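Local structure of DUF211 domain-containing protein (3BPD) at residues 9-19 and 62-73; 28-39 and 51-60. The protein is of unknown function but belongs to the DUF211 family, binds magnesium ions and assembles as a heptamer. The protein carries 1 engineered substitution. One frame throughout, in Å; residues are numbered along the deposited sequence.

Overall arrangement
The chain folds as a beta-alpha-beta-beta-alpha-beta unit of the ferredoxin-like kind, with an antiparallel sheet ordered 34-44, 48-57, 6-16, 75-85. Contact 1 sets helix 62-71 against strand 6-16, whereas contact 2 pairs strands 34-44 and 48-57 as a hairpin and lies, along the chain, inside the loop that contact 1 closes. Their centres are about 12 Å apart. Strands 6-16 and 48-57 are neighbours, so backbone hydrogen bonds between Leu-11 and Ile-53 and between Val-13 and Ile-51 join the two contacts, and Ile-65 packs on Ile-55. One core thus serves both, while Asp-12 on inner strand 6-16 binds magnesium and outer strand 34-44 pairs with a neighbouring subunit.

Contact 1: 9-19 and 62-73; sequences LVLDVLKPHEP and YEQIKGVIEDMG. Engineered in segment 62-73: Met-72 (natural residue Leu). With MG (magnesium ion), chain Y.
Helix-on-sheet packing in a ferredoxin-like fold is exemplified here by Leu-9, Leu-11 and Val-13, alternate residues of strand 9-16 that meet Tyr-62, Ile-65 and Ile-69 of helix 62-71. The two axes differ in direction by 26° and approach to 10.5 Å, a spacing filled by one layer of apolar side chains. Leu-9 sends CD1 to the ring edge of Tyr-62, in plane with the ring and 3.8 Å from CD1 of the tyrosine, and the two side chains cross at about a right angle. The same methyl lies 4.0 Å from CD1 of Ile-65. One helical turn after Ile-65, Ile-69 forks between two strand residues. Its CG1 stands anti to the carbonyl carbon (chi1 -67°) and, fully extended, carries CD1 to within 3.8 Å of Leu-11 CD1; the other branch, CG2, rests 4.1 Å from Val-13 CG1. Beyond the helix, Gly-73 takes the positive phi of a Schellman motif, and the residues that end the helix meet the loop after strand 6-16: the ring of Pro-19, which follows a cis peptide bond, packs its CG against CG of the engineered Met-72, a selenomethionine. Lys-15 turns its amine into this loop, where NZ bonds Pro-19 O at 2.7 Å and Pro-16 O at 2.8 Å, besides a salt bridge to Glu-49, so two carbonyl oxygens and a carboxylate grip the ammonium group. On the other face of the strand, Asp-12 OD1 binds a magnesium ion at 2.2 Å, with Ser-78 OG as a second ligand. Strand 6-16 runs between strands 48-57 and 75-85, bonded to both, while helix 21-29 packs on Met-72 through Val-23, Phe-24 and Lys-27, and Ile-22 of a second subunit reaches Leu-9 and Tyr-62.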
loop_
_atom_site.group_PDB
_atom_site.type_symbol
_atom_site.label_atom_id
_atom_site.label_comp_id
_atom_site.label_asym_id
_atom_site.label_seq_id
_atom_site.Cartn_x
_atom_site.Cartn_y
_atom_site.Cartn_z
ATOM N N LEU F 9 -4.454 -17.930 13.389
ATOM C CA LEU F 9 -3.923 -19.109 12.719
ATOM C C LEU F 9 -4.278 -19.089 11.230
ATOM O O LEU F 9 -5.375 -18.682 10.837
ATOM C CB LEU F 9 -4.504 -20.389 13.347
ATOM C CG LEU F 9 -4.185 -20.683 14.810
ATOM C CD1 LEU F 9 -5.113 -21.752 15.375
ATOM C CD2 LEU F 9 -2.740 -21.117 14.904
ATOM N N VAL F 10 -3.340 -19.497 10.389
ATOM C CA VAL F 10 -3.635 -19.590 8.972
ATOM C C VAL F 10 -3.403 -21.066 8.705
ATOM O O VAL F 10 -2.280 -21.550 8.740
ATOM C CB VAL F 10 -2.706 -18.709 8.098
ATOM C CG1 VAL F 10 -2.941 -19.030 6.620
ATOM C CG2 VAL F 10 -2.982 -17.223 8.368
ATOM N N LEU F 11 -4.487 -21.785 8.487
ATOM C CA LEU F 11 -4.395 -23.208 8.255
ATOM C C LEU F 11 -4.583 -23.628 6.806
ATOM O O LEU F 11 -5.511 -23.193 6.136
ATOM C CB LEU F 11 -5.420 -23.922 9.132
ATOM C CG LEU F 11 -5.318 -23.561 10.614
ATOM C CD1 LEU F 11 -6.239 -24.446 11.420
ATOM C CD2 LEU F 11 -3.880 -23.724 11.085
ATOM N N ASP F 12 -3.676 -24.460 6.316
ATOM C CA ASP F 12 -3.795 -24.977 4.964
ATOM C C ASP F 12 -4.600 -26.257 5.123
ATOM O O ASP F 12 -4.128 -27.219 5.732
ATOM C CB ASP F 12 -2.432 -25.322 4.382
ATOM C CG ASP F 12 -2.545 -26.106 3.099
ATOM O OD1 ASP F 12 -1.522 -26.665 2.657
ATOM O OD2 ASP F 12 -3.663 -26.161 2.528
ATOM N N VAL F 13 -5.808 -26.272 4.575
ATOM C CA VAL F 13 -6.666 -27.438 4.701
ATOM C C VAL F 13 -7.147 -28.058 3.391
ATOM O O VAL F 13 -7.498 -27.354 2.444
ATOM C CB VAL F 13 -7.897 -27.098 5.571
ATOM C CG1 VAL F 13 -8.901 -28.230 5.538
ATOM C CG2 VAL F 13 -7.456 -26.838 7.000
ATOM N N LEU F 14 -7.137 -29.389 3.349
ATOM C CA LEU F 14 -7.623 -30.139 2.197
ATOM C C LEU F 14 -8.908 -30.803 2.688
ATOM O O LEU F 14 -8.972 -31.272 3.823
ATOM C CB LEU F 14 -6.620 -31.210 1.768
ATOM C CG LEU F 14 -7.125 -32.163 0.674
ATOM C CD1 LEU F 14 -7.028 -31.485 -0.692
ATOM C CD2 LEU F 14 -6.309 -33.442 0.689
ATOM N N LYS F 15 -9.931 -30.846 1.844
ATOM C CA LYS F 15 -11.202 -31.437 2.253
ATOM C C LYS F 15 -12.048 -31.898 1.075
ATOM O O LYS F 15 -11.905 -31.402 -0.036
ATOM C CB LYS F 15 -12.019 -30.407 3.030
ATOM C CG LYS F 15 -12.638 -29.337 2.125
ATOM C CD LYS F 15 -13.554 -28.411 2.901
ATOM C CE LYS F 15 -14.483 -27.647 1.977
ATOM N NZ LYS F 15 -15.433 -28.544 1.264
ATOM N N PRO F 16 -12.952 -32.856 1.303
ATOM C CA PRO F 16 -13.770 -33.279 0.167
ATOM C C PRO F 16 -14.713 -32.105 -0.107
ATOM O O PRO F 16 -14.790 -31.180 0.700
ATOM C CB PRO F 16 -14.482 -34.512 0.700
ATOM C CG PRO F 16 -14.686 -34.165 2.147
ATOM C CD PRO F 16 -13.371 -33.526 2.547
ATOM N N HIS F 17 -15.426 -32.133 -1.227
ATOM C CA HIS F 17 -16.316 -31.029 -1.572
ATOM C C HIS F 17 -17.382 -30.688 -0.534
ATOM O O HIS F 17 -17.772 -29.532 -0.402
ATOM C CB HIS F 17 -16.988 -31.300 -2.914
ATOM C CG HIS F 17 -16.036 -31.362 -4.063
ATOM N ND1 HIS F 17 -16.441 -31.635 -5.352
ATOM C CD2 HIS F 17 -14.695 -31.197 -4.120
ATOM C CE1 HIS F 17 -15.390 -31.638 -6.152
ATOM N NE2 HIS F 17 -14.317 -31.375 -5.428
ATOM N N GLU F 18 -17.850 -31.683 0.207
ATOM C CA GLU F 18 -18.879 -31.445 1.210
ATOM C C GLU F 18 -18.352 -31.697 2.605
ATOM O O GLU F 18 -17.550 -32.594 2.808
ATOM C CB GLU F 18 -20.086 -32.338 0.930
ATOM C CG GLU F 18 -20.906 -31.885 -0.259
ATOM C CD GLU F 18 -21.846 -30.740 0.079
ATOM O OE1 GLU F 18 -21.460 -29.842 0.861
ATOM O OE2 GLU F 18 -22.978 -30.729 -0.445
ATOM N N PRO F 19 -18.777 -30.891 3.585
ATOM C CA PRO F 19 -19.702 -29.755 3.474
ATOM C C PRO F 19 -19.070 -28.591 2.732
ATOM O O PRO F 19 -17.861 -28.558 2.532
ATOM C CB PRO F 19 -19.979 -29.385 4.933
ATOM C CG PRO F 19 -19.755 -30.672 5.673
ATOM C CD PRO F 19 -18.523 -31.215 5.000
ATOM N N TYR F 62 -6.278 -24.506 19.919
ATOM C CA TYR F 62 -5.956 -25.228 18.696
ATOM C C TYR F 62 -6.651 -26.578 18.542
ATOM O O TYR F 62 -7.250 -26.854 17.501
ATOM C CB TYR F 62 -4.442 -25.425 18.556
ATOM C CG TYR F 62 -4.081 -26.081 17.248
ATOM C CD1 TYR F 62 -4.318 -25.437 16.028
ATOM C CD2 TYR F 62 -3.546 -27.361 17.220
ATOM C CE1 TYR F 62 -4.030 -26.061 14.815
ATOM C CE2 TYR F 62 -3.254 -27.996 16.020
ATOM C CZ TYR F 62 -3.495 -27.344 14.821
ATOM O OH TYR F 62 -3.198 -27.999 13.644
ATOM N N GLU F 63 -6.567 -27.429 19.556
ATOM C CA GLU F 63 -7.213 -28.736 19.473
ATOM C C GLU F 63 -8.696 -28.577 19.124
ATOM O O GLU F 63 -9.205 -29.225 18.210
ATOM C CB GLU F 63 -7.061 -29.497 20.799
ATOM C CG GLU F 63 -5.608 -29.858 21.188
ATOM C CD GLU F 63 -4.889 -30.781 20.183
ATOM O OE1 GLU F 63 -5.445 -31.847 19.826
ATOM O OE2 GLU F 63 -3.756 -30.434 19.769
ATOM N N GLN F 64 -9.385 -27.708 19.851
ATOM C CA GLN F 64 -10.794 -27.477 19.594
ATOM C C GLN F 64 -11.021 -27.061 18.138
ATOM O O GLN F 64 -11.931 -27.564 17.483
ATOM C CB GLN F 64 -11.336 -26.399 20.534
ATOM C CG GLN F 64 -12.828 -26.154 20.376
ATOM C CD GLN F 64 -13.319 -24.995 21.218
ATOM O OE1 GLN F 64 -12.712 -23.923 21.221
ATOM N NE2 GLN F 64 -14.429 -25.196 21.929
ATOM N N ILE F 65 -10.200 -26.145 17.631
ATOM C CA ILE F 65 -10.336 -25.696 16.251
ATOM C C ILE F 65 -10.069 -26.854 15.296
ATOM O O ILE F 65 -10.774 -27.025 14.295
ATOM C CB ILE F 65 -9.371 -24.534 15.940
ATOM C CG1 ILE F 65 -9.841 -23.272 16.669
ATOM C CG2 ILE F 65 -9.313 -24.288 14.442
ATOM C CD1 ILE F 65 -8.901 -22.096 16.573
ATOM N N LYS F 66 -9.055 -27.654 15.615
ATOM C CA LYS F 66 -8.707 -28.807 14.795
ATOM C C LYS F 66 -9.877 -29.796 14.847
ATOM O O LYS F 66 -10.222 -30.447 13.857
ATOM C CB LYS F 66 -7.428 -29.468 15.330
ATOM C CG LYS F 66 -6.999 -30.701 14.550
ATOM C CD LYS F 66 -5.794 -31.390 15.173
ATOM C CE LYS F 66 -5.553 -32.739 14.490
ATOM N NZ LYS F 66 -4.354 -33.499 14.967
ATOM N N GLY F 67 -10.487 -29.885 16.022
ATOM C CA GLY F 67 -11.606 -30.778 16.195
ATOM C C GLY F 67 -12.693 -30.454 15.202
ATOM O O GLY F 67 -13.130 -31.335 14.466
ATOM N N VAL F 68 -13.112 -29.189 15.166
ATOM C CA VAL F 68 -14.173 -28.758 14.269
ATOM C C VAL F 68 -13.839 -29.082 12.832
ATOM O O VAL F 68 -14.634 -29.717 12.142
ATOM C CB VAL F 68 -14.441 -27.245 14.383
ATOM C CG1 VAL F 68 -15.625 -26.864 13.516
ATOM C CG2 VAL F 68 -14.707 -26.873 15.824
ATOM N N ILE F 69 -12.665 -28.650 12.382
ATOM C CA ILE F 69 -12.232 -28.901 11.011
ATOM C C ILE F 69 -12.253 -30.394 10.658
ATOM O O ILE F 69 -12.741 -30.785 9.594
ATOM C CB ILE F 69 -10.797 -28.327 10.773
ATOM C CG1 ILE F 69 -10.833 -26.805 10.852
ATOM C CG2 ILE F 69 -10.236 -28.781 9.414
ATOM C CD1 ILE F 69 -9.485 -26.162 10.646
ATOM N N GLU F 70 -11.726 -31.221 11.556
ATOM C CA GLU F 70 -11.683 -32.659 11.328
ATOM C C GLU F 70 -13.022 -33.364 11.485
ATOM O O GLU F 70 -13.238 -34.417 10.886
ATOM C CB GLU F 70 -10.666 -33.307 12.251
ATOM C CG GLU F 70 -9.248 -32.902 11.964
ATOM C CD GLU F 70 -8.259 -33.615 12.863
ATOM O OE1 GLU F 70 -8.488 -33.645 14.097
ATOM O OE2 GLU F 70 -7.253 -34.140 12.338
ATOM N N ASP F 71 -13.909 -32.806 12.303
ATOM C CA ASP F 71 -15.231 -33.396 12.494
ATOM C C ASP F 71 -16.002 -33.181 11.206
ATOM O O ASP F 71 -16.845 -33.995 10.823
ATOM C CB ASP F 71 -15.993 -32.705 13.629
ATOM C CG ASP F 71 -15.578 -33.191 15.005
ATOM O OD1 ASP F 71 -14.971 -34.294 15.093
ATOM O OD2 ASP F 71 -15.878 -32.471 15.995
HETATM N N MSE F 72 -15.681 -32.066 10.556
HETATM C CA MSE F 72 -16.303 -31.620 9.316
HETATM C C MSE F 72 -15.797 -32.335 8.070
HETATM O O MSE F 72 -16.315 -32.128 6.974
HETATM C CB MSE F 72 -16.072 -30.117 9.159
HETATM C CG MSE F 72 -17.314 -29.314 8.835
HETATM SE SE MSE F 72 -18.689 -29.565 10.164
HETATM C CE MSE F 72 -20.111 -28.531 9.406
ATOM N N GLY F 73 -14.769 -33.161 8.233
ATOM C CA GLY F 73 -14.228 -33.888 7.101
ATOM C C GLY F 73 -12.933 -33.326 6.549
ATOM O O GLY F 73 -12.331 -33.916 5.658
HETATM MG MG MG Y . 0.601 -26.331 3.241
#

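Contact 2: 28-39 and 51-60; sequences LSELENVDGVNI and IKITILGNNL
Ile-39 and Ile-53 lie side by side and point the same way, CG1 to CG1 at 4.0 Å, from facing positions of a non-hydrogen-bonded pair. The second branch of Ile-39, CG2, goes to the neighbouring Ile-51, whose CD1 is 4.0 Å away; Ile-51 makes this reach with CG1 placed between its backbone N and carbonyl carbon (chi1 62°). Nearer the other end of the strands, Val-34 uses one methyl for two partners: CG2 is 4.0 Å from CG2 of Ile-55, which it meets obliquely, and it also touches CD2 of Leu-60, whose side chain crosses it at about a right angle. Leu-28, in the last turn of helix 21-29, sets CD1 against Ile-53 CG2 and CD2 against Ile-55 CD1. The backbones that set out these side chains form the hairpin of strands 34-44 and 48-57, running at 159° to each other. Asn-38 and Thr-54 exchange a pair of bonds, Asn-38 N to Thr-54 O and Thr-54 N to Asn-38 O, each of 2.8 Å. Farther along, Leu-56 N bonds Gly-36 O at 3.1 Å. A classic beta bulge then interrupts the pairing: Asp-35 and Gly-36 both face Leu-56, whose O accepts Asp-35 N at 2.9 Å and Gly-36 N in a weak bond of 3.4 Å. Past it, Asn-58 N bonds O of Asn-33, within the type II turn from Leu-31 to Val-34. Ile-65 and Ile-69 of helix 62-71 pack against Ile-55 and Ile-53 from the helix-covered face. Along the outer edge of strand 34-44, residues 36-39 pair antiparallel with a strand of a third subunit, and Asn-38 ND2 bonds Glu-81 and Val-89 of that subunit.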
loop_
_atom_site.group_PDB
_atom_site.type_symbol
_atom_site.label_atom_id
_atom_site.label_comp_id
_atom_site.label_asym_id
_atom_site.label_seq_id
_atom_site.Cartn_x
_atom_site.Cartn_y
_atom_site.Cartn_z
ATOM N N LEU F 28 -16.864 -22.756 12.647
ATOM C CA LEU F 28 -15.660 -22.255 13.304
ATOM C C LEU F 28 -15.906 -20.922 13.966
ATOM O O LEU F 28 -15.374 -20.654 15.043
ATOM C CB LEU F 28 -14.515 -22.117 12.304
ATOM C CG LEU F 28 -13.786 -23.432 12.035
ATOM C CD1 LEU F 28 -12.885 -23.305 10.829
ATOM C CD2 LEU F 28 -12.987 -23.814 13.269
ATOM N N SER F 29 -16.724 -20.094 13.324
ATOM C CA SER F 29 -17.028 -18.767 13.850
ATOM C C SER F 29 -17.881 -18.835 15.103
ATOM O O SER F 29 -17.908 -17.895 15.892
ATOM C CB SER F 29 -17.766 -17.924 12.807
ATOM O OG SER F 29 -19.097 -18.368 12.652
ATOM N N GLU F 30 -18.584 -19.947 15.282
ATOM C CA GLU F 30 -19.449 -20.104 16.443
ATOM C C GLU F 30 -18.691 -20.556 17.691
ATOM O O GLU F 30 -19.245 -20.554 18.797
ATOM C CB GLU F 30 -20.588 -21.061 16.104
ATOM C CG GLU F 30 -21.544 -20.510 15.048
ATOM C CD GLU F 30 -22.474 -21.569 14.480
ATOM O OE1 GLU F 30 -23.332 -21.233 13.639
ATOM O OE2 GLU F 30 -22.350 -22.748 14.867
ATOM N N LEU F 31 -17.425 -20.932 17.513
ATOM C CA LEU F 31 -16.580 -21.337 18.631
ATOM C C LEU F 31 -16.396 -20.127 19.553
ATOM O O LEU F 31 -16.411 -18.969 19.109
ATOM C CB LEU F 31 -15.213 -21.806 18.128
ATOM C CG LEU F 31 -15.066 -23.230 17.604
ATOM C CD1 LEU F 31 -13.736 -23.381 16.876
ATOM C CD2 LEU F 31 -15.154 -24.194 18.773
ATOM N N GLU F 32 -16.218 -20.396 20.837
ATOM C CA GLU F 32 -16.052 -19.327 21.814
ATOM C C GLU F 32 -14.647 -18.746 21.745
ATOM O O GLU F 32 -13.655 -19.476 21.646
ATOM C CB GLU F 32 -16.341 -19.874 23.210
ATOM C CG GLU F 32 -17.544 -20.811 23.218
ATOM C CD GLU F 32 -18.763 -20.240 23.937
ATOM O OE1 GLU F 32 -18.798 -20.293 25.189
ATOM O OE2 GLU F 32 -19.685 -19.739 23.253
ATOM N N ASN F 33 -14.571 -17.424 21.793
ATOM C CA ASN F 33 -13.295 -16.730 21.721
ATOM C C ASN F 33 -12.857 -16.474 20.283
ATOM O O ASN F 33 -11.791 -15.902 20.044
ATOM C CB ASN F 33 -12.218 -17.508 22.480
ATOM C CG ASN F 33 -12.159 -17.127 23.947
ATOM O OD1 ASN F 33 -11.497 -17.797 24.747
ATOM N ND2 ASN F 33 -12.846 -16.034 24.308
ATOM N N VAL F 34 -13.678 -16.892 19.326
ATOM C CA VAL F 34 -13.362 -16.651 17.934
ATOM C C VAL F 34 -14.025 -15.353 17.491
ATOM O O VAL F 34 -15.247 -15.229 17.490
ATOM C CB VAL F 34 -13.808 -17.835 17.046
ATOM C CG1 VAL F 34 -13.917 -17.407 15.587
ATOM C CG2 VAL F 34 -12.797 -18.956 17.168
ATOM N N ASP F 35 -13.194 -14.376 17.140
ATOM C CA ASP F 35 -13.660 -13.070 16.689
ATOM C C ASP F 35 -14.153 -13.106 15.253
ATOM O O ASP F 35 -15.058 -12.362 14.883
ATOM C CB ASP F 35 -12.529 -12.051 16.790
ATOM C CG ASP F 35 -12.239 -11.633 18.219
ATOM O OD1 ASP F 35 -11.118 -11.123 18.471
ATOM O OD2 ASP F 35 -13.132 -11.799 19.085
ATOM N N GLY F 36 -13.539 -13.958 14.441
ATOM C CA GLY F 36 -13.935 -14.060 13.051
ATOM C C GLY F 36 -13.196 -15.155 12.304
ATOM O O GLY F 36 -12.186 -15.676 12.783
ATOM N N VAL F 37 -13.706 -15.504 11.126
ATOM C CA VAL F 37 -13.101 -16.545 10.311
ATOM C C VAL F 37 -13.123 -16.208 8.831
ATOM O O VAL F 37 -14.115 -15.716 8.303
ATOM C CB VAL F 37 -13.831 -17.886 10.491
ATOM C CG1 VAL F 37 -13.187 -18.949 9.620
ATOM C CG2 VAL F 37 -13.795 -18.305 11.940
ATOM N N ASN F 38 -12.011 -16.468 8.166
ATOM C CA ASN F 38 -11.932 -16.234 6.741
ATOM C C ASN F 38 -11.487 -17.509 6.056
ATOM O O ASN F 38 -10.449 -18.095 6.382
ATOM C CB ASN F 38 -10.946 -15.123 6.406
ATOM C CG ASN F 38 -10.764 -14.951 4.906
ATOM O OD1 ASN F 38 -10.338 -15.874 4.211
ATOM N ND2 ASN F 38 -11.095 -13.770 4.399
ATOM N N ILE F 39 -12.291 -17.962 5.116
ATOM C CA ILE F 39 -11.927 -19.154 4.390
ATOM C C ILE F 39 -11.716 -18.799 2.927
ATOM O O ILE F 39 -12.625 -18.342 2.233
ATOM C CB ILE F 39 -12.980 -20.255 4.554
ATOM C CG1 ILE F 39 -13.037 -20.677 6.021
ATOM C CG2 ILE F 39 -12.596 -21.455 3.723
ATOM C CD1 ILE F 39 -13.907 -21.862 6.285
ATOM N N ILE F 51 -8.141 -25.222 0.698
ATOM C CA ILE F 51 -8.596 -23.937 1.204
ATOM C C ILE F 51 -7.669 -23.381 2.288
ATOM O O ILE F 51 -7.038 -24.143 3.023
ATOM C CB ILE F 51 -10.038 -24.067 1.781
ATOM C CG1 ILE F 51 -10.047 -25.042 2.967
ATOM C CG2 ILE F 51 -10.989 -24.576 0.707
ATOM C CD1 ILE F 51 -11.425 -25.241 3.605
ATOM N N LYS F 52 -7.583 -22.051 2.371
ATOM C CA LYS F 52 -6.772 -21.377 3.391
ATOM C C LYS F 52 -7.728 -20.814 4.459
ATOM O O LYS F 52 -8.614 -20.019 4.142
ATOM C CB LYS F 52 -5.963 -20.229 2.769
ATOM C CG LYS F 52 -4.464 -20.374 2.923
ATOM C CD LYS F 52 -3.919 -21.465 2.007
ATOM C CE LYS F 52 -2.420 -21.653 2.162
ATOM N NZ LYS F 52 -1.864 -22.361 0.975
ATOM N N ILE F 53 -7.554 -21.231 5.713
ATOM C CA ILE F 53 -8.411 -20.760 6.804
ATOM C C ILE F 53 -7.675 -19.805 7.743
ATOM O O ILE F 53 -6.618 -20.134 8.276
ATOM C CB ILE F 53 -8.951 -21.930 7.662
ATOM C CG1 ILE F 53 -9.835 -22.860 6.815
ATOM C CG2 ILE F 53 -9.754 -21.379 8.831
ATOM C CD1 ILE F 53 -10.318 -24.132 7.550
ATOM N N THR F 54 -8.236 -18.617 7.930
ATOM C CA THR F 54 -7.646 -17.628 8.814
ATOM C C THR F 54 -8.627 -17.440 9.965
ATOM O O THR F 54 -9.784 -17.064 9.754
ATOM C CB THR F 54 -7.441 -16.269 8.099
ATOM O OG1 THR F 54 -6.567 -16.444 6.987
ATOM C CG2 THR F 54 -6.825 -15.241 9.043
ATOM N N ILE F 55 -8.156 -17.722 11.176
ATOM C CA ILE F 55 -8.962 -17.592 12.380
ATOM C C ILE F 55 -8.386 -16.531 13.302
ATOM O O ILE F 55 -7.205 -16.569 13.663
ATOM C CB ILE F 55 -9.017 -18.906 13.152
ATOM C CG1 ILE F 55 -9.456 -20.025 12.226
ATOM C CG2 ILE F 55 -10.000 -18.794 14.298
ATOM C CD1 ILE F 55 -9.467 -21.363 12.891
ATOM N N LEU F 56 -9.240 -15.583 13.673
ATOM C CA LEU F 56 -8.864 -14.497 14.563
ATOM C C LEU F 56 -9.621 -14.659 15.883
ATOM O O LEU F 56 -10.745 -15.154 15.901
ATOM C CB LEU F 56 -9.222 -13.147 13.927
ATOM C CG LEU F 56 -8.824 -11.918 14.752
ATOM C CD1 LEU F 56 -7.315 -11.945 14.940
ATOM C CD2 LEU F 56 -9.274 -10.627 14.088
ATOM N N GLY F 57 -9.003 -14.247 16.984
ATOM C CA GLY F 57 -9.663 -14.349 18.275
ATOM C C GLY F 57 -8.709 -14.176 19.437
ATOM O O GLY F 57 -7.612 -13.636 19.269
ATOM N N ASN F 58 -9.126 -14.628 20.620
ATOM C CA ASN F 58 -8.281 -14.532 21.812
ATOM C C ASN F 58 -8.074 -15.862 22.505
ATOM O O ASN F 58 -9.009 -16.638 22.665
ATOM C CB ASN F 58 -8.870 -13.575 22.829
ATOM C CG ASN F 58 -7.935 -13.339 23.985
ATOM O OD1 ASN F 58 -8.336 -12.839 25.035
ATOM N ND2 ASN F 58 -6.669 -13.695 23.798
ATOM N N ASN F 59 -6.842 -16.130 22.913
ATOM C CA ASN F 59 -6.537 -17.364 23.619
ATOM C C ASN F 59 -7.225 -18.569 22.964
ATOM O O ASN F 59 -7.874 -19.371 23.635
ATOM C CB ASN F 59 -6.989 -17.214 25.075
ATOM C CG ASN F 59 -6.324 -18.209 25.998
ATOM O OD1 ASN F 59 -5.102 -18.325 26.016
ATOM N ND2 ASN F 59 -7.128 -18.928 26.779
ATOM N N LEU F 60 -7.070 -18.694 21.650
ATOM C CA LEU F 60 -7.684 -19.783 20.897
ATOM C C LEU F 60 -7.194 -21.155 21.323
ATOM O O LEU F 60 -6.037 -21.324 21.687
ATOM C CB LEU F 60 -7.406 -19.627 19.400
ATOM C CG LEU F 60 -7.775 -18.361 18.627
ATOM C CD1 LEU F 60 -7.403 -18.597 17.175
ATOM C CD2 LEU F 60 -9.263 -18.039 18.740
#